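Local structure of VgrG protein (Vibrio cholerae, 4DTH) at residues 118-121 and 122-126; 211-214 and 215-218. The protein probably cross-links G-actin through an actin cross-linking toxin domain that binds ATP and magnesium. All blocks are in the same frame, centred on the assembly; numbering follows the deposited sequence.

In the fold
Contact 1 and contact 2 are both local contacts where a helix runs out, on opposite sides of the centre of one chain. Residues 118-126 finish helix 101-124, beside strand 150-153; residues 211-218 follow the end of helix 204-212 into the loop before helix 221-245. Their centres are about 66 Å apart and their nearest atoms about 51 Å, so neither touches the other. Measured from the chain centre, the centre of contact 1 lies about 29 Å out and that of contact 2 about 36 Å. The bound ATP has magnesium ions beside it, whose ligands Glu28, Glu90, Gln174 and Glu351 belong to neither contact; both are structural packing within the actin cross-linking domain.

Contact 1 (118-121 and 122-126); sequences FTTH and IDQSN
The His121 ring carries Ser125 CB over one face, 3.9 Å from the ring centroid and 21° off the ring normal, a CH-pi contact one helical turn along the chain. Ser125 CB is offset toward the rim, 3.7 Å from His121 CE1, while Ile122 N approaches the ring obliquely. In His121, CG lies anti to the backbone N (chi1 -173°), beside the carbonyl carbon, which brings the ring to Ser125. This is the C-terminal end of helix 101-124, and the backbone turns out of helical geometry at Ser125.

The backbone bonds record how the helix closes. Ile122 N donates to Phe118 O at 3.0 Å with an N-H...O angle of 163°, an ordinary i to i+4 bond. Thr120 O then takes two donors: Gln124 N one turn on and, weakly, Asp123 N at i to i+3 spacing. Ser125 N reaches His121 O at 2.7 Å, the donor tilted out of the carbonyl plane, so the i to i+4 pattern extends to the first non-helical residue.

On the exposed side Thr120 and Gln124 lie side by side, pointing the same way, and Thr120 CG2 packs against the amide of Gln124. On the buried side Phe118 and Ile122 both pack on Ile151 and Ile166, which seats this end of the helix against strand 150-153 and the loop residue Ile166. His121 also touches Ile151, and the polar element here is its NE2, hydrogen-bonded to Gln128 O, a second restraint on the ring's rotation. Ile122 CG1, between the backbone N and the carbonyl carbon, lies 3.4 Å from Thr119 O.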
# COMPACT_ATOMS: atom_id res chain seq x y z
N PHE A 118 2.57 -0.67 24.56
CA PHE A 118 3.97 -0.93 24.19
C PHE A 118 4.92 -0.14 25.09
O PHE A 118 5.97 -0.66 25.46
CB PHE A 118 4.22 -0.56 22.72
CG PHE A 118 3.95 -1.62 21.67
CD1 PHE A 118 4.45 -2.92 21.83
CD2 PHE A 118 3.33 -1.30 20.47
CE1 PHE A 118 4.27 -3.88 20.82
CE2 PHE A 118 3.16 -2.27 19.47
CZ PHE A 118 3.61 -3.55 19.66
N THR A 119 4.55 1.12 25.43
CA THR A 119 5.34 2.00 26.33
C THR A 119 5.55 1.29 27.69
O THR A 119 6.67 1.26 28.19
CB THR A 119 4.68 3.39 26.46
OG1 THR A 119 4.57 3.97 25.16
CG2 THR A 119 5.47 4.33 27.39
N THR A 120 4.48 0.67 28.24
CA THR A 120 4.58 -0.08 29.50
C THR A 120 5.39 -1.36 29.27
O THR A 120 6.24 -1.69 30.09
CB THR A 120 3.17 -0.36 30.06
OG1 THR A 120 2.55 0.89 30.32
CG2 THR A 120 3.19 -1.19 31.34
N HIS A 121 5.16 -2.05 28.13
CA HIS A 121 5.84 -3.30 27.80
C HIS A 121 7.36 -3.18 27.77
O HIS A 121 8.04 -4.01 28.36
CB HIS A 121 5.32 -3.89 26.47
CG HIS A 121 5.85 -5.26 26.18
ND1 HIS A 121 5.25 -6.39 26.69
CD2 HIS A 121 6.93 -5.63 25.44
CE1 HIS A 121 5.95 -7.41 26.23
NE2 HIS A 121 6.98 -7.01 25.48
N ILE A 122 7.90 -2.15 27.13
CA ILE A 122 9.37 -1.96 27.09
C ILE A 122 9.95 -1.50 28.44
O ILE A 122 11.17 -1.59 28.67
CB ILE A 122 9.80 -1.04 25.93
CG1 ILE A 122 9.20 0.38 26.08
CG2 ILE A 122 9.50 -1.70 24.57
CD1 ILE A 122 9.90 1.52 25.24
N ASP A 123 9.09 -1.02 29.34
CA ASP A 123 9.52 -0.59 30.66
C ASP A 123 9.65 -1.77 31.60
O ASP A 123 10.59 -1.82 32.38
CB ASP A 123 8.57 0.46 31.23
CG ASP A 123 9.12 1.16 32.46
OD1 ASP A 123 10.24 1.73 32.37
OD2 ASP A 123 8.45 1.12 33.50
N GLN A 124 8.71 -2.73 31.54
CA GLN A 124 8.75 -3.84 32.48
C GLN A 124 8.95 -5.23 31.92
O GLN A 124 9.16 -6.17 32.68
CB GLN A 124 7.50 -3.80 33.34
CG GLN A 124 6.22 -4.01 32.57
CD GLN A 124 5.04 -3.61 33.39
OE1 GLN A 124 5.06 -2.59 34.10
NE2 GLN A 124 3.98 -4.39 33.28
N SER A 125 8.83 -5.36 30.60
CA SER A 125 8.98 -6.63 29.92
C SER A 125 9.87 -6.47 28.70
O SER A 125 9.60 -7.08 27.67
CB SER A 125 7.61 -7.19 29.55
OG SER A 125 6.87 -7.47 30.73
N ASN A 126 10.93 -5.64 28.81
CA ASN A 126 11.82 -5.42 27.67
C ASN A 126 12.45 -6.73 27.18
O ASN A 126 12.82 -7.57 28.01
CB ASN A 126 12.89 -4.37 28.00
CG ASN A 126 13.35 -3.62 26.77
OD1 ASN A 126 12.59 -3.36 25.84
ND2 ASN A 126 14.61 -3.22 26.77

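Contact 2 (211-214 and 215-218); sequences SLTS and AENL
Thr213 and Glu216 meet across a type I beta turn over 213-216, just after helix 204-212, where Glu216 N donates to Thr213 O at 3.2 Å; the donor stands 67° out of the carbonyl plane and uses no lone pair. The chain first departs from helical backbone angles at Thr213. The side chains of Thr213 and Glu216 cross obliquely, with Thr213 CG2 3.4 Å from Glu216 OE2. Because Thr213 OG1 is turned between the backbone N and the carbonyl carbon (chi1 58°), the methyl is left to face the carboxylate, while OG1 bonds back to Phe209 O. Leu218 crosses Thr213 at about a right angle, its CD1 3.9 Å from Thr213 OG1. His301 of helix 292-307 touches both Thr213 and Glu216.

Waters bridge the turn. One donates to Thr213 O at 2.8 Å and to Glu216 O at 2.7 Å; another accepts from Ala215 N and donates to Leu212 O. A third lies 2.7 Å from Glu216 OE2 and within weak reach of Leu212 O, with more acceptors near it than protons to give. The carboxylate is thus linked to the helix end through water, its closest approach to Thr213 being to a methyl.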
# COMPACT_ATOMS: atom_id res chain seq x y z
N SER A 211 -11.97 11.70 -29.63
CA SER A 211 -11.61 12.23 -30.95
C SER A 211 -11.06 11.15 -31.88
O SER A 211 -11.34 11.20 -33.08
CB SER A 211 -10.56 13.33 -30.82
OG SER A 211 -11.05 14.44 -30.09
N LEU A 212 -10.26 10.20 -31.34
CA LEU A 212 -9.63 9.12 -32.10
C LEU A 212 -10.61 8.03 -32.54
O LEU A 212 -10.29 7.27 -33.45
CB LEU A 212 -8.52 8.44 -31.25
CG LEU A 212 -7.45 9.31 -30.59
CD1 LEU A 212 -6.57 8.50 -29.69
CD2 LEU A 212 -6.58 10.00 -31.61
N THR A 213 -11.74 7.89 -31.82
CA THR A 213 -12.67 6.77 -32.02
C THR A 213 -14.10 7.15 -32.46
O THR A 213 -15.03 6.42 -32.12
CB THR A 213 -12.67 5.88 -30.75
OG1 THR A 213 -13.04 6.68 -29.62
CG2 THR A 213 -11.31 5.22 -30.49
N SER A 214 -14.25 8.24 -33.23
CA SER A 214 -15.56 8.74 -33.73
C SER A 214 -16.27 7.77 -34.68
O SER A 214 -17.49 7.64 -34.60
CB SER A 214 -15.39 10.08 -34.43
OG SER A 214 -15.08 11.12 -33.51
N ALA A 215 -15.51 7.12 -35.59
CA ALA A 215 -16.06 6.17 -36.58
C ALA A 215 -16.33 4.82 -35.93
O ALA A 215 -16.89 3.92 -36.56
CB ALA A 215 -15.08 5.99 -37.73
N GLU A 216 -15.91 4.69 -34.67
CA GLU A 216 -16.06 3.47 -33.92
C GLU A 216 -17.33 3.43 -33.14
O GLU A 216 -17.73 4.42 -32.52
CB GLU A 216 -14.85 3.22 -33.04
CG GLU A 216 -13.62 2.94 -33.87
CD GLU A 216 -12.42 2.51 -33.05
OE1 GLU A 216 -12.56 1.55 -32.26
OE2 GLU A 216 -11.34 3.12 -33.21
N ASN A 217 -18.00 2.28 -33.22
CA ASN A 217 -19.23 2.09 -32.49
C ASN A 217 -18.86 1.34 -31.22
O ASN A 217 -18.74 0.11 -31.22
CB ASN A 217 -20.24 1.33 -33.34
CG ASN A 217 -21.65 1.54 -32.87
OD1 ASN A 217 -22.04 2.64 -32.43
ND2 ASN A 217 -22.45 0.50 -32.95
N LEU A 218 -18.57 2.11 -30.17
CA LEU A 218 -18.14 1.53 -28.90
C LEU A 218 -19.30 1.15 -28.02
O LEU A 218 -20.30 1.88 -27.97
CB LEU A 218 -17.13 2.43 -28.16
CG LEU A 218 -15.80 2.71 -28.89
CD1 LEU A 218 -14.92 3.59 -28.05
CD2 LEU A 218 -15.06 1.40 -29.23
O HOH W 1 -8.91 5.21 -34.41
O HOH W 2 -12.68 7.02 -35.62
O HOH W 3 -11.39 4.76 -35.35
O HOH W 4 -17.20 6.00 -30.45